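Local coordinates for hypothetical protein (Parabacteroides merdae, PDB 4OO3) that is of uncharacterised function but is probably an oxidoreductase that binds a nicotinamide adenine dinucleotide cofactor through its Rossmann-fold domain, at residues V39-P44 and W69-Y74; S117-A122 and D147-R152; L130-F135 and N422-Y427. All coordinates share one frame; numbering follows the deposited sequence.

Interaction 1 (V39-P44 and W69-Y74); sequences VYVYAP and WNEIVY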
loop_
_atom_site.group_PDB
_atom_site.type_symbol
_atom_site.label_atom_id
_atom_site.label_comp_id
_atom_site.label_asym_id
_atom_site.label_seq_id
_atom_site.Cartn_x
_atom_site.Cartn_y
_atom_site.Cartn_z
ATOM N N VAL A 39 -3.451 11.255 22.946
ATOM C CA VAL A 39 -4.059 10.542 21.841
ATOM C C VAL A 39 -5.325 9.834 22.326
ATOM O O VAL A 39 -5.320 9.161 23.350
ATOM C CB VAL A 39 -3.062 9.534 21.228
ATOM C CG1 VAL A 39 -3.725 8.679 20.148
ATOM C CG2 VAL A 39 -1.853 10.273 20.666
ATOM N N TYR A 40 -6.402 9.980 21.566
ATOM C CA TYR A 40 -7.698 9.452 21.957
ATOM C C TYR A 40 -8.006 8.162 21.211
ATOM O O TYR A 40 -8.120 8.155 19.989
ATOM C CB TYR A 40 -8.764 10.527 21.734
ATOM C CG TYR A 40 -8.470 11.765 22.554
ATOM C CD1 TYR A 40 -8.859 11.840 23.884
ATOM C CD2 TYR A 40 -7.754 12.836 22.020
ATOM C CE1 TYR A 40 -8.575 12.952 24.658
ATOM C CE2 TYR A 40 -7.461 13.957 22.792
ATOM C CZ TYR A 40 -7.874 14.004 24.109
ATOM O OH TYR A 40 -7.599 15.099 24.897
ATOM N N VAL A 41 -8.113 7.066 21.956
ATOM C CA VAL A 41 -8.420 5.748 21.396
ATOM C C VAL A 41 -9.869 5.349 21.709
ATOM O O VAL A 41 -10.310 5.438 22.857
ATOM C CB VAL A 41 -7.469 4.671 21.979
ATOM C CG1 VAL A 41 -7.863 3.270 21.517
ATOM C CG2 VAL A 41 -6.016 4.974 21.620
ATOM N N TYR A 42 -10.599 4.924 20.680
ATOM C CA TYR A 42 -11.936 4.355 20.827
ATOM C C TYR A 42 -11.977 3.015 20.108
ATOM O O TYR A 42 -11.682 2.933 18.910
ATOM C CB TYR A 42 -12.990 5.279 20.214
ATOM C CG TYR A 42 -13.028 6.646 20.847
ATOM C CD1 TYR A 42 -12.148 7.629 20.440
ATOM C CD2 TYR A 42 -13.929 6.943 21.859
ATOM C CE1 TYR A 42 -12.159 8.886 21.014
ATOM C CE2 TYR A 42 -13.953 8.206 22.443
ATOM C CZ TYR A 42 -13.058 9.168 22.011
ATOM O OH TYR A 42 -13.048 10.420 22.555
ATOM N N ALA A 43 -12.373 1.972 20.818
ATOM C CA ALA A 43 -12.332 0.635 20.252
ATOM C C ALA A 43 -13.202 -0.320 21.039
ATOM O O ALA A 43 -13.428 -0.113 22.223
ATOM C CB ALA A 43 -10.896 0.126 20.244
ATOM N N PRO A 44 -13.682 -1.386 20.385
ATOM C CA PRO A 44 -14.265 -2.440 21.200
ATOM C C PRO A 44 -13.175 -3.071 22.065
ATOM O O PRO A 44 -11.986 -2.992 21.729
ATOM C CB PRO A 44 -14.800 -3.430 20.163
ATOM C CG PRO A 44 -13.920 -3.234 18.973
ATOM C CD PRO A 44 -13.531 -1.786 18.974
ATOM N N TRP A 69 3.736 9.223 24.389
ATOM C CA TRP A 69 2.306 9.265 24.083
ATOM C C TRP A 69 1.472 9.000 25.320
ATOM O O TRP A 69 1.782 8.098 26.102
ATOM C CB TRP A 69 1.925 8.240 23.020
ATOM C CG TRP A 69 2.693 8.387 21.764
ATOM C CD1 TRP A 69 3.615 7.522 21.270
ATOM C CD2 TRP A 69 2.624 9.478 20.837
ATOM N NE1 TRP A 69 4.119 7.995 20.091
ATOM C CE2 TRP A 69 3.531 9.195 19.798
ATOM C CE3 TRP A 69 1.877 10.656 20.778
ATOM C CZ2 TRP A 69 3.719 10.051 18.711
ATOM C CZ3 TRP A 69 2.064 11.506 19.703
ATOM C CH2 TRP A 69 2.978 11.196 18.677
ATOM N N ASN A 70 0.422 9.801 25.491
ATOM C CA ASN A 70 -0.572 9.588 26.530
ATOM C C ASN A 70 -1.856 9.055 25.904
ATOM O O ASN A 70 -2.636 9.812 25.314
ATOM C CB ASN A 70 -0.848 10.891 27.260
ATOM C CG ASN A 70 -1.897 10.742 28.335
ATOM O OD1 ASN A 70 -2.045 9.680 28.935
ATOM N ND2 ASN A 70 -2.629 11.817 28.588
ATOM N N GLU A 71 -2.063 7.748 26.016
ATOM C CA GLU A 71 -3.202 7.102 25.389
ATOM C C GLU A 71 -4.423 7.186 26.305
ATOM O O GLU A 71 -4.504 6.501 27.320
ATOM C CB GLU A 71 -2.861 5.650 25.053
ATOM C CG GLU A 71 -1.656 5.496 24.133
ATOM C CD GLU A 71 -1.955 5.878 22.700
ATOM O OE1 GLU A 71 -2.873 5.283 22.102
ATOM O OE2 GLU A 71 -1.251 6.756 22.159
ATOM N N ILE A 72 -5.355 8.063 25.949
ATOM C CA ILE A 72 -6.609 8.195 26.670
ATOM C C ILE A 72 -7.608 7.255 26.014
ATOM O O ILE A 72 -8.143 7.551 24.954
ATOM C CB ILE A 72 -7.127 9.641 26.630
ATOM C CG1 ILE A 72 -6.071 10.594 27.206
ATOM C CG2 ILE A 72 -8.424 9.751 27.415
ATOM C CD1 ILE A 72 -6.239 12.036 26.780
ATOM N N VAL A 73 -7.859 6.126 26.663
ATOM C CA VAL A 73 -8.541 5.000 26.035
ATOM C C VAL A 73 -10.003 4.897 26.445
ATOM O O VAL A 73 -10.346 5.075 27.610
ATOM C CB VAL A 73 -7.840 3.679 26.402
ATOM C CG1 VAL A 73 -8.557 2.486 25.770
ATOM C CG2 VAL A 73 -6.370 3.728 25.992
ATOM N N TYR A 74 -10.855 4.617 25.464
ATOM C CA TYR A 74 -12.232 4.225 25.705
ATOM C C TYR A 74 -12.524 2.917 24.983
ATOM O O TYR A 74 -12.417 2.843 23.748
ATOM C CB TYR A 74 -13.216 5.269 25.200
ATOM C CG TYR A 74 -14.627 4.834 25.483
ATOM C CD1 TYR A 74 -15.227 5.130 26.704
ATOM C CD2 TYR A 74 -15.345 4.071 24.560
ATOM C CE1 TYR A 74 -16.515 4.714 26.982
ATOM C CE2 TYR A 74 -16.630 3.650 24.831
ATOM C CZ TYR A 74 -17.208 3.973 26.044
ATOM O OH TYR A 74 -18.478 3.561 26.332
HETATM O O HOH W 1 -10.715 8.062 24.160
#
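Val39 to Ala43 run beside Asn70 to Tyr74 as adjacent parallel strands of the Rossmann sheet, joined by five backbone hydrogen bonds. Val39 N donates to Asn70 O, and Val39 O takes Ile72 N. Val41 repeats the pattern, its N meeting Ile72 O at 3.0 Å and its O accepting Tyr74 N at 2.8 Å; Ala43 N ends the series on Tyr74 O. The axes diverge by 28°. One water donates to both Ile72 O (2.7 Å) and Val41 O, giving two occupied acceptors an additional donor, and lies above the rim of the Tyr42 ring.

Side chains pair on both faces. Tyr40 and Ile72 point the same way, and CD1 of Ile72 presses on CE1 of Tyr40 at 3.3 Å. Replacing this tyrosine with an alanine would probably deprive the Ile72 methyl of its ring and open a gap beside it. Tyr42 CD2 meets Tyr74 CB at 3.8 Å, these side chains crossing near a right angle. On the other face the Glu71 chain bends at chi2 (-74°), carrying OE2 to 3.4 Å from Val39 CB and OE1 to 3.2 Å from Val41 CG2; helix 47-61, the crossover of this beta-alpha-beta unit, packs on Glu71 through His52 and Ile56.

The five backbone bonds thus hold this register, with mostly apolar contacts on the Tyr40 face and a carboxylate against valines on the other.

Interaction 2 (S117-A122 and D147-R152); sequences SDKPMA and DIMTER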
loop_
_atom_site.group_PDB
_atom_site.type_symbol
_atom_site.label_atom_id
_atom_site.label_comp_id
_atom_site.label_asym_id
_atom_site.label_seq_id
_atom_site.Cartn_x
_atom_site.Cartn_y
_atom_site.Cartn_z
ATOM N N SER A 117 -6.012 6.929 6.482
ATOM C CA SER A 117 -6.360 5.520 6.546
ATOM C C SER A 117 -5.327 4.701 5.813
ATOM O O SER A 117 -4.855 5.089 4.751
ATOM C CB SER A 117 -7.725 5.287 5.905
ATOM O OG SER A 117 -7.983 3.901 5.749
ATOM N N ASP A 118 -4.982 3.555 6.377
ATOM C CA ASP A 118 -4.263 2.550 5.632
ATOM C C ASP A 118 -5.134 2.073 4.463
ATOM O O ASP A 118 -6.360 2.237 4.461
ATOM C CB ASP A 118 -3.929 1.362 6.531
ATOM C CG ASP A 118 -2.772 0.532 5.999
ATOM O OD1 ASP A 118 -2.183 0.903 4.954
ATOM O OD2 ASP A 118 -2.441 -0.486 6.642
ATOM N N LYS A 119 -4.492 1.506 3.456
ATOM C CA LYS A 119 -5.211 0.795 2.406
ATOM C C LYS A 119 -5.804 -0.518 2.934
ATOM O O LYS A 119 -5.361 -1.035 3.961
ATOM C CB LYS A 119 -4.292 0.521 1.210
ATOM C CG LYS A 119 -2.894 -0.000 1.559
ATOM C CD LYS A 119 -2.660 -1.446 1.174
ATOM C CE LYS A 119 -3.355 -2.422 2.094
ATOM N NZ LYS A 119 -2.648 -3.722 2.069
ATOM N N PRO A 120 -6.835 -1.053 2.255
ATOM C CA PRO A 120 -7.652 -0.455 1.208
ATOM C C PRO A 120 -8.849 0.267 1.812
ATOM O O PRO A 120 -9.516 -0.281 2.697
ATOM C CB PRO A 120 -8.129 -1.672 0.409
ATOM C CG PRO A 120 -8.197 -2.768 1.408
ATOM C CD PRO A 120 -7.195 -2.468 2.487
HETATM N N MSE A 121 -9.121 1.477 1.328
HETATM C CA MSE A 121 -10.264 2.287 1.796
HETATM C C MSE A 121 -11.582 1.815 1.253
HETATM O O MSE A 121 -12.630 2.273 1.701
HETATM C CB MSE A 121 -10.039 3.761 1.440
HETATM C CG MSE A 121 -8.820 4.283 2.196
HETATM SE SE MSE A 121 -8.871 6.250 2.296
HETATM C CE MSE A 121 -8.555 6.575 0.389
ATOM N N ALA A 122 -11.552 0.910 0.279
ATOM C CA ALA A 122 -12.760 0.215 -0.182
ATOM C C ALA A 122 -12.390 -1.188 -0.650
ATOM O O ALA A 122 -11.340 -1.360 -1.275
ATOM C CB ALA A 122 -13.438 0.988 -1.304
ATOM N N ASP A 147 -4.853 8.016 2.000
ATOM C CA ASP A 147 -4.362 6.684 2.336
ATOM C C ASP A 147 -2.833 6.601 2.296
ATOM O O ASP A 147 -2.153 7.580 2.028
ATOM C CB ASP A 147 -5.062 5.571 1.523
ATOM C CG ASP A 147 -4.802 5.642 0.025
ATOM O OD1 ASP A 147 -3.967 6.448 -0.448
ATOM O OD2 ASP A 147 -5.452 4.844 -0.685
ATOM N N ILE A 148 -2.307 5.422 2.600
ATOM C CA ILE A 148 -0.894 5.250 2.865
ATOM C C ILE A 148 -0.237 4.369 1.798
ATOM O O ILE A 148 -0.210 3.140 1.922
ATOM C CB ILE A 148 -0.705 4.660 4.278
ATOM C CG1 ILE A 148 -1.381 5.580 5.305
ATOM C CG2 ILE A 148 0.779 4.488 4.589
ATOM C CD1 ILE A 148 -1.541 4.983 6.687
HETATM N N MSE A 149 0.279 5.019 0.751
HETATM C CA MSE A 149 0.987 4.355 -0.342
HETATM C C MSE A 149 2.480 4.412 -0.078
HETATM O O MSE A 149 3.181 5.300 -0.556
HETATM C CB MSE A 149 0.657 5.035 -1.676
HETATM C CG MSE A 149 -0.830 4.996 -2.011
HETATM SE SE MSE A 149 -1.374 3.153 -2.427
HETATM C CE MSE A 149 -2.354 2.715 -0.791
ATOM N N THR A 150 2.975 3.443 0.678
ATOM C CA THR A 150 4.381 3.410 1.083
ATOM C C THR A 150 5.383 3.160 -0.062
ATOM O O THR A 150 6.500 3.672 -0.032
ATOM C CB THR A 150 4.591 2.336 2.163
ATOM O OG1 THR A 150 3.990 1.106 1.738
ATOM C CG2 THR A 150 3.957 2.768 3.476
ATOM N N GLU A 151 4.972 2.399 -1.072
ATOM C CA GLU A 151 5.899 1.905 -2.096
ATOM C C GLU A 151 6.375 2.988 -3.050
ATOM O O GLU A 151 7.354 2.796 -3.773
ATOM C CB GLU A 151 5.264 0.752 -2.879
ATOM C CG GLU A 151 4.799 -0.388 -1.989
ATOM C CD GLU A 151 5.855 -0.783 -0.969
ATOM O OE1 GLU A 151 6.955 -1.207 -1.399
ATOM O OE2 GLU A 151 5.595 -0.649 0.251
ATOM N N ARG A 152 5.688 4.126 -3.040
ATOM C CA ARG A 152 6.148 5.314 -3.743
ATOM C C ARG A 152 7.506 5.798 -3.249
ATOM O O ARG A 152 8.224 6.490 -3.968
ATOM C CB ARG A 152 5.162 6.445 -3.524
ATOM C CG ARG A 152 3.792 6.201 -4.106
ATOM C CD ARG A 152 2.943 7.426 -3.872
ATOM N NE ARG A 152 1.590 7.260 -4.373
ATOM C CZ ARG A 152 0.636 8.165 -4.225
ATOM N NH1 ARG A 152 0.882 9.291 -3.570
ATOM N NH2 ARG A 152 -0.573 7.941 -4.722
HETATM O O HOH W 2 0.073 0.971 3.707
#
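Two loops at the C-terminal ends of neighbouring parallel strands, 114-117 and 145-147, meet here, where a Rossmann sheet commonly holds its cofactor. The run Asp118, Lys119, Pro120, with a cis peptide before the proline, is consistent with the Glu-Lys-Pro motif of the Gfo/Idh/MocA dehydrogenases.

Where the strands end, Asp147 CA approaches Ser117 O at 2.9 Å as a tight CA-H...O contact. Next along, Ile148 leans back over the first loop: its CG1 lies 3.6 Å from Ser117 O, and CD1 reaches Asp118 N at 3.7 Å. Two selenomethionine methyls add further contacts. The Met149 selenomethionine chain folds at chi2 (-69°) and again at chi3, turning CE back to touch Lys119 CB at 3.5 Å, roughly perpendicular to the lysine chain. That lysine runs on to a salt bridge with Asp218. The other selenomethionine, Met121, crosses Asp147 at about a right angle, with its CE 3.7 Å from OD2 and SE against CB. The same OD2 probably takes a hydrogen bond from Tyr427 OH and forms a salt bridge with Lys426.

A water links the loops, donating to Asp118 OD1 at 2.6 Å and to Ile148 O at 2.8 Å. Asp118 OD1 also receives a weak bond from Lys119 N, while OD2 is bonded to His23 ND1. Both oxygens of this buried carboxylate therefore have partners, which probably limits its rotation, and a shared water contributes to the polar connection between the loops.

Interaction 3 (L130-F135 and N422-Y427); sequences LLEECF and NMLAKY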
loop_
_atom_site.group_PDB
_atom_site.type_symbol
_atom_site.label_atom_id
_atom_site.label_comp_id
_atom_site.label_asym_id
_atom_site.label_seq_id
_atom_site.Cartn_x
_atom_site.Cartn_y
_atom_site.Cartn_z
ATOM N N LEU A 130 -19.514 4.352 -1.513
ATOM C CA LEU A 130 -19.426 5.048 -0.226
ATOM C C LEU A 130 -18.153 5.910 -0.137
ATOM O O LEU A 130 -18.176 7.005 0.427
ATOM C CB LEU A 130 -19.476 4.032 0.931
ATOM C CG LEU A 130 -19.769 4.578 2.336
ATOM C CD1 LEU A 130 -21.109 5.297 2.373
ATOM C CD2 LEU A 130 -19.725 3.457 3.368
ATOM N N LEU A 131 -17.055 5.419 -0.711
ATOM C CA LEU A 131 -15.777 6.130 -0.674
ATOM C C LEU A 131 -15.811 7.375 -1.540
ATOM O O LEU A 131 -15.141 8.352 -1.232
ATOM C CB LEU A 131 -14.636 5.223 -1.134
ATOM C CG LEU A 131 -13.212 5.792 -1.119
ATOM C CD1 LEU A 131 -12.774 6.116 0.300
ATOM C CD2 LEU A 131 -12.239 4.815 -1.754
ATOM N N GLU A 132 -16.565 7.331 -2.635
ATOM C CA GLU A 132 -16.796 8.520 -3.451
ATOM C C GLU A 132 -17.514 9.604 -2.659
ATOM O O GLU A 132 -17.154 10.771 -2.751
ATOM C CB GLU A 132 -17.619 8.187 -4.693
ATOM C CG GLU A 132 -16.878 7.377 -5.732
ATOM C CD GLU A 132 -17.755 7.068 -6.920
ATOM O OE1 GLU A 132 -18.752 6.333 -6.756
ATOM O OE2 GLU A 132 -17.452 7.582 -8.008
ATOM N N GLU A 133 -18.535 9.217 -1.894
ATOM C CA GLU A 133 -19.237 10.165 -1.021
ATOM C C GLU A 133 -18.269 10.776 0.014
ATOM O O GLU A 133 -18.279 11.993 0.240
ATOM C CB GLU A 133 -20.423 9.490 -0.317
ATOM C CG GLU A 133 -21.453 10.469 0.237
ATOM C CD GLU A 133 -22.549 9.804 1.061
ATOM O OE1 GLU A 133 -22.648 8.559 1.056
ATOM O OE2 GLU A 133 -23.323 10.532 1.719
ATOM N N CYS A 134 -17.434 9.925 0.617
ATOM C CA CYS A 134 -16.394 10.363 1.557
ATOM C C CYS A 134 -15.537 11.478 0.968
ATOM O O CYS A 134 -15.300 12.501 1.617
ATOM C CB CYS A 134 -15.477 9.199 1.954
ATOM S SG CYS A 134 -16.259 7.874 2.896
ATOM N N PHE A 135 -15.077 11.286 -0.264
ATOM C CA PHE A 135 -14.282 12.318 -0.922
ATOM C C PHE A 135 -15.092 13.581 -1.207
ATOM O O PHE A 135 -14.561 14.689 -1.131
ATOM C CB PHE A 135 -13.620 11.778 -2.191
ATOM C CG PHE A 135 -12.360 10.992 -1.922
ATOM C CD1 PHE A 135 -11.278 11.590 -1.304
ATOM C CD2 PHE A 135 -12.256 9.668 -2.295
ATOM C CE1 PHE A 135 -10.123 10.880 -1.052
ATOM C CE2 PHE A 135 -11.100 8.952 -2.050
ATOM C CZ PHE A 135 -10.032 9.559 -1.427
ATOM N N ASN A 422 -6.937 10.160 -8.513
ATOM C CA ASN A 422 -6.146 8.937 -8.709
ATOM C C ASN A 422 -6.341 7.866 -7.637
ATOM O O ASN A 422 -6.219 6.673 -7.941
ATOM C CB ASN A 422 -4.663 9.269 -8.881
ATOM C CG ASN A 422 -4.396 10.073 -10.147
ATOM O OD1 ASN A 422 -5.317 10.395 -10.902
ATOM N ND2 ASN A 422 -3.134 10.390 -10.389
HETATM N N MSE A 423 -6.647 8.272 -6.404
HETATM C CA MSE A 423 -7.060 7.316 -5.367
HETATM C C MSE A 423 -8.357 6.668 -5.810
HETATM O O MSE A 423 -8.508 5.441 -5.753
HETATM C CB MSE A 423 -7.218 7.974 -3.991
HETATM C CG MSE A 423 -5.866 8.243 -3.335
HETATM SE SE MSE A 423 -6.077 8.916 -1.499
HETATM C CE MSE A 423 -6.487 10.805 -1.860
ATOM N N LEU A 424 -9.295 7.476 -6.290
ATOM C CA LEU A 424 -10.548 6.950 -6.822
ATOM C C LEU A 424 -10.347 6.039 -8.036
ATOM O O LEU A 424 -10.960 4.982 -8.111
ATOM C CB LEU A 424 -11.500 8.086 -7.178
ATOM C CG LEU A 424 -12.163 8.788 -5.993
ATOM C CD1 LEU A 424 -12.983 9.963 -6.504
ATOM C CD2 LEU A 424 -13.029 7.813 -5.206
ATOM N N ALA A 425 -9.490 6.431 -8.978
ATOM C CA ALA A 425 -9.217 5.578 -10.144
ATOM C C ALA A 425 -8.634 4.242 -9.714
ATOM O O ALA A 425 -8.972 3.197 -10.270
ATOM C CB ALA A 425 -8.284 6.274 -11.126
ATOM N N LYS A 426 -7.779 4.296 -8.698
ATOM C CA LYS A 426 -7.130 3.125 -8.149
ATOM C C LYS A 426 -8.165 2.162 -7.593
ATOM O O LYS A 426 -8.175 0.980 -7.948
ATOM C CB LYS A 426 -6.188 3.565 -7.031
ATOM C CG LYS A 426 -5.323 2.480 -6.431
ATOM C CD LYS A 426 -5.111 2.683 -4.936
ATOM C CE LYS A 426 -4.614 4.070 -4.589
ATOM N NZ LYS A 426 -4.508 4.315 -3.137
ATOM N N TYR A 427 -9.020 2.675 -6.710
ATOM C CA TYR A 427 -10.048 1.864 -6.063
ATOM C C TYR A 427 -11.148 1.431 -7.030
ATOM O O TYR A 427 -11.731 0.354 -6.862
ATOM C CB TYR A 427 -10.639 2.585 -4.840
ATOM C CG TYR A 427 -9.686 2.615 -3.679
ATOM C CD1 TYR A 427 -9.318 1.440 -3.043
ATOM C CD2 TYR A 427 -9.134 3.811 -3.226
ATOM C CE1 TYR A 427 -8.421 1.449 -1.994
ATOM C CE2 TYR A 427 -8.242 3.832 -2.175
ATOM C CZ TYR A 427 -7.890 2.643 -1.566
ATOM O OH TYR A 427 -7.015 2.640 -0.513
#
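An antiparallel helix pair forms this contact: helix 125-140 of the Rossmann part, probably nucleotide-binding, faces helix 419-439 of the C-terminal family region, so the pairing belongs to the interface between the Rossmann and C-terminal regions. The segment axes run at 177° to each other and stay 11.0 Å apart at their closest, a spacing bridged by side chains alone. Glu132 and Leu424 have the nearest CA atoms, at 7.3 Å.

Phe135 and Leu424 bury the largest areas in the contact. Leu424 slides past the phenylalanine in the reverse direction, bringing CD2 to 3.5 Å from Phe135 CD2. Diagonally across the ring, the selenomethionine Met423 applies its CE methyl to Phe135 CE1 at 3.7 Å. Its selenium is 5.3 Å from the centroid of the Phe135 ring and 76° off the ring normal, a Met-aromatic contact made at the ring edge. The bend at chi3 of Met423 (-80°) turns CE toward the phenylalanine. Leu424 CD2 also touches the aliphatic part of Glu132, meeting its CG at 3.9 Å.

One turn away, Leu131 meets Tyr427 at about a right angle. Leu131 CG stands anti to its own N, and one branch, CD2, makes the approach to Tyr427 CD2 at 3.6 Å. Lys426 CD lies over the centre of one face of the Tyr427 ring. No hydrogen bond joins the two segments; the contacts between them are apolar or Met-aromatic.

Around this layer, strand 145-147 supports the first helix, with Leu145 touching Leu131, Cys134 and Phe135, and Met121 also reaches Leu131 and Phe135. Helix 98-110 packs on Leu130 and Cys134, while helix 220-231 meets Ala425 and Lys426 of the other partner.

Interactions 1 and 2 lie on the same six-stranded parallel sheet, the first at its 70-75 edge and the second where strands 114-117 and 145-147 end toward the other edge; their centres are 23 Å apart. Interaction 3 is centred about 28 Å from interaction 1 but only about 12 Å from interaction 2, which it touches through Asp147 with Lys426 and Tyr427. Along the chain, interaction 1 closes first; the segments of the other two then alternate, 117-122, 130-135, 147-152 and finally 422-427. The C-terminal helix 419-439 thus returns to the Rossmann part, coupling its probable cofactor-side loops to the interdomain helix packing.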